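Local coordinates for putative acyl-CoA dehydrogenase (Burkholderia xenovorans, PDB 5JSC), which is a flavoprotein of the acyl-CoA dehydrogenase family that binds flavin-adenine dinucleotide, a helical protein with a beta domain in its middle, at residues I37-L45 against T97-A105; F272-R283 against V349-M360. All blocks are in the same frame, centred on the assembly; numbering follows the deposited sequence.

Contact 1: I37-L45 against T97-A105; sequences IEAWCRANL and TLAKHSGLA. With SO4 (sulfate ion), chain S.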
# COMPACT_ATOMS: atom_id res chain seq x y z
N ILE C 37 -9.56 -21.64 -27.79
CA ILE C 37 -8.47 -20.68 -27.97
C ILE C 37 -7.22 -21.16 -27.23
O ILE C 37 -6.10 -20.95 -27.70
CB ILE C 37 -8.90 -19.25 -27.56
CG1 ILE C 37 -7.79 -18.25 -27.89
CG2 ILE C 37 -9.31 -19.16 -26.10
CD1 ILE C 37 -7.49 -18.13 -29.36
N GLU C 38 -7.39 -21.85 -26.09
CA GLU C 38 -6.22 -22.42 -25.42
C GLU C 38 -5.52 -23.45 -26.31
O GLU C 38 -4.28 -23.45 -26.40
CB GLU C 38 -6.62 -23.06 -24.09
CG GLU C 38 -5.50 -23.84 -23.39
CD GLU C 38 -4.28 -23.00 -23.01
OE1 GLU C 38 -4.41 -21.76 -22.90
OE2 GLU C 38 -3.20 -23.58 -22.80
N ALA C 39 -6.28 -24.33 -26.95
CA ALA C 39 -5.68 -25.30 -27.85
C ALA C 39 -4.99 -24.62 -29.03
O ALA C 39 -3.91 -25.05 -29.46
CB ALA C 39 -6.74 -26.29 -28.35
N TRP C 40 -5.60 -23.55 -29.56
CA TRP C 40 -4.95 -22.81 -30.64
C TRP C 40 -3.62 -22.24 -30.17
O TRP C 40 -2.61 -22.33 -30.88
CB TRP C 40 -5.88 -21.70 -31.15
CG TRP C 40 -5.28 -20.95 -32.34
CD1 TRP C 40 -5.48 -21.23 -33.67
CD2 TRP C 40 -4.36 -19.85 -32.30
NE1 TRP C 40 -4.75 -20.37 -34.45
CE2 TRP C 40 -4.06 -19.51 -33.63
CE3 TRP C 40 -3.78 -19.11 -31.27
CZ2 TRP C 40 -3.19 -18.47 -33.96
CZ3 TRP C 40 -2.91 -18.08 -31.59
CH2 TRP C 40 -2.62 -17.77 -32.93
N CYS C 41 -3.58 -21.68 -28.96
CA CYS C 41 -2.34 -21.14 -28.42
C CYS C 41 -1.27 -22.21 -28.27
O CYS C 41 -0.10 -21.98 -28.61
CB CYS C 41 -2.60 -20.47 -27.08
SG CYS C 41 -3.49 -18.93 -27.21
N ARG C 42 -1.64 -23.38 -27.73
CA ARG C 42 -0.65 -24.43 -27.50
C ARG C 42 -0.06 -24.94 -28.80
O ARG C 42 1.10 -25.37 -28.83
CB ARG C 42 -1.27 -25.57 -26.70
CG ARG C 42 -1.42 -25.27 -25.23
CD ARG C 42 -2.18 -26.35 -24.48
NE ARG C 42 -2.23 -26.05 -23.06
CZ ARG C 42 -3.17 -26.49 -22.22
NH1 ARG C 42 -3.11 -26.14 -20.93
NH2 ARG C 42 -4.16 -27.25 -22.65
N ALA C 43 -0.84 -24.91 -29.87
CA ALA C 43 -0.38 -25.44 -31.14
C ALA C 43 0.31 -24.41 -32.03
O ALA C 43 1.09 -24.80 -32.91
CB ALA C 43 -1.55 -26.05 -31.91
N ASN C 44 0.04 -23.12 -31.83
CA ASN C 44 0.51 -22.10 -32.76
C ASN C 44 1.46 -21.07 -32.15
O ASN C 44 2.08 -20.31 -32.91
CB ASN C 44 -0.69 -21.35 -33.37
CG ASN C 44 -1.45 -22.21 -34.34
OD1 ASN C 44 -1.05 -22.35 -35.50
ND2 ASN C 44 -2.56 -22.79 -33.89
N LEU C 45 1.59 -21.01 -30.84
CA LEU C 45 2.47 -20.04 -30.22
C LEU C 45 3.63 -20.72 -29.51
O LEU C 45 4.11 -20.24 -28.47
CB LEU C 45 1.68 -19.18 -29.23
CG LEU C 45 0.49 -18.39 -29.79
CD1 LEU C 45 -0.28 -17.73 -28.67
CD2 LEU C 45 0.95 -17.35 -30.80
N THR C 97 -6.70 -15.39 -22.72
CA THR C 97 -5.94 -16.59 -23.07
C THR C 97 -4.74 -16.25 -23.95
O THR C 97 -3.64 -16.76 -23.72
CB THR C 97 -6.85 -17.60 -23.76
OG1 THR C 97 -8.00 -17.82 -22.94
CG2 THR C 97 -6.12 -18.93 -23.99
N LEU C 98 -4.93 -15.39 -24.94
CA LEU C 98 -3.81 -15.02 -25.80
C LEU C 98 -2.71 -14.35 -24.99
O LEU C 98 -1.53 -14.72 -25.10
CB LEU C 98 -4.28 -14.11 -26.93
CG LEU C 98 -5.07 -14.80 -28.04
CD1 LEU C 98 -5.77 -13.75 -28.90
CD2 LEU C 98 -4.17 -15.68 -28.89
N ALA C 99 -3.07 -13.38 -24.15
CA ALA C 99 -2.07 -12.67 -23.36
C ALA C 99 -1.32 -13.63 -22.43
O ALA C 99 -0.11 -13.46 -22.19
CB ALA C 99 -2.72 -11.56 -22.54
N LYS C 100 -2.02 -14.64 -21.90
CA LYS C 100 -1.38 -15.62 -21.03
C LYS C 100 -0.26 -16.37 -21.74
O LYS C 100 0.64 -16.90 -21.08
CB LYS C 100 -2.45 -16.60 -20.51
CG LYS C 100 -1.95 -17.59 -19.47
CD LYS C 100 -3.11 -18.31 -18.79
CE LYS C 100 -3.90 -19.15 -19.77
NZ LYS C 100 -5.03 -19.87 -19.09
N HIS C 101 -0.28 -16.42 -23.07
CA HIS C 101 0.75 -17.08 -23.86
C HIS C 101 1.67 -16.13 -24.60
O HIS C 101 2.86 -16.44 -24.75
CB HIS C 101 0.11 -18.02 -24.89
CG HIS C 101 -0.59 -19.19 -24.30
ND1 HIS C 101 -0.00 -20.43 -24.18
CD2 HIS C 101 -1.85 -19.33 -23.82
CE1 HIS C 101 -0.86 -21.28 -23.64
NE2 HIS C 101 -1.99 -20.64 -23.41
N SER C 102 1.16 -14.99 -25.08
CA SER C 102 1.91 -14.14 -26.01
C SER C 102 1.32 -12.75 -26.04
O SER C 102 0.16 -12.57 -26.44
CB SER C 102 1.89 -14.73 -27.42
OG SER C 102 2.35 -13.77 -28.36
N GLY C 103 2.12 -11.75 -25.66
CA GLY C 103 1.67 -10.38 -25.81
C GLY C 103 1.46 -9.98 -27.26
O GLY C 103 0.59 -9.16 -27.55
N LEU C 104 2.24 -10.54 -28.18
CA LEU C 104 2.08 -10.23 -29.60
C LEU C 104 0.74 -10.73 -30.12
O LEU C 104 0.04 -10.02 -30.86
CB LEU C 104 3.22 -10.83 -30.42
CG LEU C 104 4.65 -10.40 -30.07
CD1 LEU C 104 5.66 -11.35 -30.69
CD2 LEU C 104 4.90 -8.99 -30.53
N ALA C 105 0.38 -11.97 -29.78
CA ALA C 105 -0.89 -12.53 -30.25
C ALA C 105 -2.08 -11.78 -29.65
O ALA C 105 -3.07 -11.52 -30.34
CB ALA C 105 -0.95 -14.02 -29.90
S SO4 S . 5.58 -12.60 -26.69
O1 SO4 S . 6.04 -13.98 -26.84
O2 SO4 S . 4.54 -12.34 -27.68
O3 SO4 S . 6.70 -11.69 -26.90
O4 SO4 S . 5.02 -12.41 -25.36
O HOH W 1 -6.18 -21.28 -20.96
O HOH W 2 2.50 -20.87 -25.52

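Contact 2: F272-R283 against V349-M360; sequences FARHAMAEGVAR and VIDAAVQLYGGM. With FAD (flavin-adenine dinucleotide), chain T; EDO (1,2-ethanediol), chain O.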
# COMPACT_ATOMS: atom_id res chain seq x y z
N PHE C 272 -1.87 -11.85 -18.59
CA PHE C 272 -0.47 -11.67 -18.22
C PHE C 272 -0.24 -12.04 -16.76
O PHE C 272 0.75 -12.72 -16.43
CB PHE C 272 -0.04 -10.22 -18.48
CG PHE C 272 0.03 -9.84 -19.94
CD1 PHE C 272 0.66 -10.67 -20.87
CD2 PHE C 272 -0.53 -8.64 -20.38
CE1 PHE C 272 0.72 -10.31 -22.21
CE2 PHE C 272 -0.46 -8.28 -21.72
CZ PHE C 272 0.16 -9.12 -22.64
N ALA C 273 -1.14 -11.62 -15.86
CA ALA C 273 -1.01 -11.96 -14.45
C ALA C 273 -1.08 -13.47 -14.23
O ALA C 273 -0.32 -14.02 -13.42
CB ALA C 273 -2.08 -11.24 -13.62
N ARG C 274 -1.99 -14.16 -14.92
CA ARG C 274 -2.07 -15.60 -14.75
C ARG C 274 -0.79 -16.29 -15.20
O ARG C 274 -0.36 -17.27 -14.59
CB ARG C 274 -3.26 -16.17 -15.51
CG ARG C 274 -4.61 -15.81 -14.92
CD ARG C 274 -5.68 -16.75 -15.46
NE ARG C 274 -7.05 -16.37 -15.11
CZ ARG C 274 -7.65 -16.64 -13.95
NH1 ARG C 274 -6.99 -17.26 -12.99
NH2 ARG C 274 -8.92 -16.28 -13.76
N HIS C 275 -0.16 -15.79 -16.27
CA HIS C 275 1.12 -16.34 -16.67
C HIS C 275 2.16 -16.15 -15.57
O HIS C 275 2.88 -17.09 -15.21
CB HIS C 275 1.57 -15.69 -17.98
CG HIS C 275 2.73 -16.37 -18.64
ND1 HIS C 275 3.25 -15.96 -19.85
CD2 HIS C 275 3.48 -17.43 -18.26
CE1 HIS C 275 4.26 -16.74 -20.19
NE2 HIS C 275 4.42 -17.65 -19.25
N ALA C 276 2.22 -14.95 -14.99
CA ALA C 276 3.17 -14.70 -13.90
C ALA C 276 2.87 -15.60 -12.70
O ALA C 276 3.80 -16.08 -12.04
CB ALA C 276 3.12 -13.23 -13.49
N MET C 277 1.59 -15.78 -12.38
CA MET C 277 1.21 -16.66 -11.27
C MET C 277 1.72 -18.08 -11.49
O MET C 277 2.27 -18.70 -10.57
CB MET C 277 -0.32 -16.66 -11.13
CG MET C 277 -0.86 -17.53 -10.00
SD MET C 277 -0.84 -16.62 -8.44
CE MET C 277 0.28 -17.53 -7.44
N ALA C 278 1.52 -18.62 -12.69
CA ALA C 278 2.01 -19.97 -12.97
C ALA C 278 3.52 -20.04 -12.80
O ALA C 278 4.04 -21.00 -12.20
CB ALA C 278 1.58 -20.40 -14.37
N GLU C 279 4.25 -19.05 -13.32
CA GLU C 279 5.70 -19.04 -13.15
C GLU C 279 6.08 -18.96 -11.68
O GLU C 279 7.02 -19.65 -11.24
CB GLU C 279 6.30 -17.85 -13.92
CG GLU C 279 6.05 -17.87 -15.41
CD GLU C 279 6.89 -18.87 -16.14
OE1 GLU C 279 8.01 -19.16 -15.69
OE2 GLU C 279 6.44 -19.35 -17.20
N GLY C 280 5.38 -18.12 -10.92
CA GLY C 280 5.74 -17.90 -9.53
C GLY C 280 5.49 -19.12 -8.66
O GLY C 280 6.34 -19.49 -7.84
N VAL C 281 4.33 -19.77 -8.81
CA VAL C 281 4.07 -20.94 -7.98
C VAL C 281 5.02 -22.08 -8.36
O VAL C 281 5.51 -22.80 -7.47
CB VAL C 281 2.58 -21.34 -8.04
CG1 VAL C 281 2.19 -21.99 -9.37
CG2 VAL C 281 2.22 -22.24 -6.85
N ALA C 282 5.31 -22.25 -9.65
CA ALA C 282 6.25 -23.29 -10.04
C ALA C 282 7.64 -23.05 -9.46
O ALA C 282 8.31 -23.99 -9.02
CB ALA C 282 6.32 -23.40 -11.56
N ARG C 283 8.09 -21.79 -9.46
CA ARG C 283 9.41 -21.48 -8.92
C ARG C 283 9.45 -21.64 -7.41
O ARG C 283 10.42 -22.16 -6.86
CB ARG C 283 9.82 -20.07 -9.33
CG ARG C 283 11.23 -19.68 -8.90
CD ARG C 283 12.28 -20.51 -9.63
NE ARG C 283 13.62 -19.95 -9.40
CZ ARG C 283 14.69 -20.20 -10.15
NH1 ARG C 283 14.61 -21.02 -11.19
NH2 ARG C 283 15.84 -19.61 -9.85
N VAL C 349 1.32 -8.42 -9.49
CA VAL C 349 1.51 -9.86 -9.58
C VAL C 349 2.81 -10.18 -10.32
O VAL C 349 3.61 -11.02 -9.89
CB VAL C 349 0.31 -10.51 -10.28
CG1 VAL C 349 0.56 -12.00 -10.52
CG2 VAL C 349 -0.94 -10.30 -9.43
N ILE C 350 3.00 -9.52 -11.46
CA ILE C 350 4.19 -9.74 -12.27
C ILE C 350 5.44 -9.33 -11.50
O ILE C 350 6.45 -10.05 -11.50
CB ILE C 350 4.05 -8.97 -13.60
CG1 ILE C 350 2.99 -9.67 -14.47
CG2 ILE C 350 5.37 -8.89 -14.33
CD1 ILE C 350 2.48 -8.80 -15.61
N ASP C 351 5.38 -8.20 -10.80
CA ASP C 351 6.52 -7.75 -10.02
C ASP C 351 6.89 -8.76 -8.95
O ASP C 351 8.09 -9.01 -8.70
CB ASP C 351 6.21 -6.39 -9.39
CG ASP C 351 7.38 -5.80 -8.68
OD1 ASP C 351 8.25 -5.23 -9.37
OD2 ASP C 351 7.42 -5.91 -7.43
N ALA C 352 5.89 -9.35 -8.30
CA ALA C 352 6.14 -10.37 -7.29
C ALA C 352 6.76 -11.62 -7.91
O ALA C 352 7.66 -12.23 -7.32
CB ALA C 352 4.84 -10.72 -6.56
N ALA C 353 6.30 -12.01 -9.10
CA ALA C 353 6.88 -13.18 -9.77
C ALA C 353 8.34 -12.94 -10.15
O ALA C 353 9.17 -13.85 -10.03
CB ALA C 353 6.05 -13.56 -11.00
N VAL C 354 8.67 -11.74 -10.63
CA VAL C 354 10.07 -11.38 -10.86
C VAL C 354 10.89 -11.59 -9.59
O VAL C 354 11.96 -12.21 -9.61
CB VAL C 354 10.18 -9.93 -11.36
CG1 VAL C 354 11.64 -9.48 -11.34
CG2 VAL C 354 9.61 -9.81 -12.76
N GLN C 355 10.38 -11.09 -8.47
CA GLN C 355 11.12 -11.17 -7.21
C GLN C 355 11.35 -12.62 -6.79
O GLN C 355 12.43 -12.97 -6.30
CB GLN C 355 10.37 -10.40 -6.12
CG GLN C 355 11.21 -10.07 -4.91
CD GLN C 355 12.27 -9.01 -5.17
OE1 GLN C 355 12.33 -8.41 -6.25
NE2 GLN C 355 13.12 -8.77 -4.18
N LEU C 356 10.35 -13.48 -7.00
CA LEU C 356 10.49 -14.89 -6.63
C LEU C 356 11.60 -15.56 -7.43
O LEU C 356 12.26 -16.49 -6.92
CB LEU C 356 9.17 -15.63 -6.83
CG LEU C 356 8.04 -15.32 -5.85
CD1 LEU C 356 6.68 -15.81 -6.37
CD2 LEU C 356 8.34 -15.92 -4.46
N TYR C 357 11.83 -15.10 -8.66
CA TYR C 357 12.87 -15.68 -9.51
C TYR C 357 14.27 -15.19 -9.20
O TYR C 357 15.23 -15.71 -9.77
CB TYR C 357 12.56 -15.42 -10.98
CG TYR C 357 11.85 -16.57 -11.60
CD1 TYR C 357 10.46 -16.65 -11.56
CD2 TYR C 357 12.56 -17.60 -12.19
CE1 TYR C 357 9.80 -17.73 -12.11
CE2 TYR C 357 11.91 -18.67 -12.76
CZ TYR C 357 10.53 -18.73 -12.71
OH TYR C 357 9.86 -19.80 -13.26
N GLY C 358 14.43 -14.20 -8.31
CA GLY C 358 15.77 -13.70 -8.04
C GLY C 358 16.42 -13.10 -9.27
O GLY C 358 15.77 -12.43 -10.08
N GLY C 359 17.73 -13.35 -9.42
CA GLY C 359 18.45 -12.79 -10.55
C GLY C 359 17.85 -13.17 -11.88
O GLY C 359 17.81 -12.36 -12.82
N MET C 360 17.35 -14.40 -11.99
CA MET C 360 16.73 -14.85 -13.23
C MET C 360 15.50 -14.02 -13.57
O MET C 360 15.11 -13.95 -14.75
CB MET C 360 16.35 -16.32 -13.10
CG MET C 360 15.97 -16.97 -14.38
SD MET C 360 15.92 -18.74 -14.11
CE MET C 360 17.66 -19.10 -13.90
PA FAD T . 17.13 -17.01 -4.80
O1A FAD T . 18.18 -17.22 -3.77
O2A FAD T . 16.59 -18.25 -5.46
O5B FAD T . 15.96 -16.17 -4.14
C5B FAD T . 14.74 -15.96 -4.89
C4B FAD T . 13.90 -15.03 -4.06
O4B FAD T . 13.55 -15.68 -2.83
C3B FAD T . 14.61 -13.76 -3.58
O3B FAD T . 14.69 -12.76 -4.59
C2B FAD T . 13.74 -13.35 -2.39
O2B FAD T . 12.62 -12.59 -2.83
C1B FAD T . 13.29 -14.71 -1.83
N9A FAD T . 13.96 -15.13 -0.60
C8A FAD T . 15.30 -15.34 -0.42
N7A FAD T . 15.61 -15.82 0.76
C5A FAD T . 14.39 -15.91 1.41
C6A FAD T . 14.03 -16.37 2.69
N6A FAD T . 14.91 -16.82 3.59
N1A FAD T . 12.72 -16.35 3.02
C2A FAD T . 11.84 -15.89 2.12
N3A FAD T . 12.06 -15.44 0.89
C4A FAD T . 13.36 -15.48 0.58
N1 FAD T . 26.18 -12.11 -7.40
C2 FAD T . 27.53 -12.13 -7.19
O2 FAD T . 28.07 -12.99 -6.49
N3 FAD T . 28.31 -11.15 -7.75
C4 FAD T . 27.87 -10.10 -8.52
O4 FAD T . 28.68 -9.33 -9.04
C4X FAD T . 26.45 -10.06 -8.72
N5 FAD T . 25.96 -9.14 -9.50
C5X FAD T . 24.62 -9.22 -9.84
C6 FAD T . 24.11 -8.33 -10.80
C7 FAD T . 22.81 -8.44 -11.26
C7M FAD T . 22.31 -7.49 -12.32
C8 FAD T . 21.98 -9.44 -10.75
C8M FAD T . 20.56 -9.60 -11.23
C9 FAD T . 22.47 -10.31 -9.78
C9A FAD T . 23.78 -10.21 -9.33
N10 FAD T . 24.34 -11.15 -8.43
C10 FAD T . 25.68 -11.12 -8.13
C1' FAD T . 23.50 -12.24 -7.91
C2' FAD T . 22.53 -11.80 -6.82
O2' FAD T . 23.23 -11.51 -5.61
C3' FAD T . 21.50 -12.91 -6.57
O3' FAD T . 20.67 -12.96 -7.72
C4' FAD T . 20.63 -12.71 -5.33
O4' FAD T . 21.42 -12.89 -4.16
C5' FAD T . 19.43 -13.64 -5.31
O5' FAD T . 19.92 -14.99 -5.43
P FAD T . 19.15 -15.91 -6.52
O1P FAD T . 19.10 -15.26 -7.85
O2P FAD T . 19.81 -17.25 -6.53
O3P FAD T . 17.67 -16.03 -5.94
C1 EDO O . -11.71 -16.34 -16.10
O1 EDO O . -10.56 -15.52 -15.94
C2 EDO O . -11.49 -17.33 -17.23
O2 EDO O . -10.17 -17.86 -17.15
O HOH W 3 14.31 -18.21 -7.31

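Contact 1: I37-L45 against T97-A105
The imidazole of His101 has Cys41 over one face and Glu38 at its edge. Asn44 ND2 lies over one face of the Trp40 ring, offset toward the rim, and Glu38 CG over the centre of the Arg42 guanidinium. Cys41 CB stands 3.6 Å from the centroid of the His101 ring and nearly on the ring normal, a CH-pi contact, while its SG lies obliquely to the ring. At the edge, His101 NE2 donates to Glu38 OE1 over 2.7 Å with an N-H...O angle of 159°; the oxygen is met on its syn side but tilted out of the carboxylate plane, and carboxylate and ring are turned 39° apart. The glutamate arrives by a bend at chi2. Its other oxygen, OE2, makes a salt bridge with Arg42 NE, and a water links OE1 to Lys100 NZ. These neighbours probably favour the charged carboxylate. A second water meets His101 ND1 in the ring plane.

Next to these polar groups, Leu98 CD2 meets Cys41 SG at 3.7 Å and lies 3.8 Å from Trp40 CZ3, approaching the indole obliquely. Leu45 spreads its two methyls: CD1 rests on the CB atoms of His101 and Ser102, and CD2 on Ala105 CB at 3.9 Å. Ser102 OG caps the next helix by accepting from Ala105 N, and also donates to a sulfate ion.

The axes of helices 37-44 and 97-101 run 9.7 Å apart at 26°, a near-parallel pairing within the N-terminal helical domain of the acyl-CoA dehydrogenase fold, bridged by a His-carboxylate hydrogen bond.

Contact 2: F272-R283 against V349-M360
Arg283 lies along one face of the Tyr357 ring, with CG 3.8 Å from the ring centroid and almost on its normal, a CH-pi contact. A bend at chi2 (67°) carries the rest of the arginine on over the ring, where CD comes 3.6 Å from Tyr357 CE2 and the guanidinium follows, its plane turned 26° from the phenol. Beyond the ring, Met360 SD approaches Arg283 NH1. Tyr357 OH makes a weak hydrogen bond to Glu279 O, one turn before Arg283 on helix 272-283.

Farther along, small residues let the backbones close in. Gly280 CA meets Leu356 CD1 at 3.9 Å, and Ala276 CB packs on Ile350 CG1 at 3.7 Å. Ala276 also faces Ala353, and Val349 CG1 lies against Ala273 and Ala276. The axes of 272-283 and 349-356 consequently come within 8.6 Å, running nearly parallel at 24°.

In the next shell, a water accepts a hydrogen bond from Arg283 NE (2.8 Å) and donates to Leu356 O and to O2A of flavin-adenine dinucleotide, linking the arginine through water to the diphosphate of flavin-adenine dinucleotide. Gly359 N donates directly to O1P of flavin-adenine dinucleotide, and Gln355 O accepts from its O3B. Asp351 forms salt bridges with Arg376 and Arg379 of a second subunit.

Around the pair, helix 367-376 packs on Phe272, Glu279 and Ile350, and helix 298-325 on Met277. Leu396 of a third subunit also touches Met277, so 272-283 borders that third subunit and 349-360 the second, with these same-chain helices packed beside them.

From the N terminus, helix 28-44 leads into contact 1, which closes a loop of 51 residues containing helix 53-66 when helix 88-101 returns. The chain then runs through helices 103-122 and 125-136 and the beta domain before helix 250-286 opens contact 2, closed 65 residues later by the end of helix 332-356. The two loops are in series, neither nested nor crossed. Their centres are 19 Å apart, yet they touch: Phe272 packs on Ala99 and Gly103, and Arg274 on Lys100. Segments 97-105 and 272-283 thus join the N-terminal helices to the C-terminal bundle, while 349-360 continues to flavin-adenine dinucleotide and a second subunit.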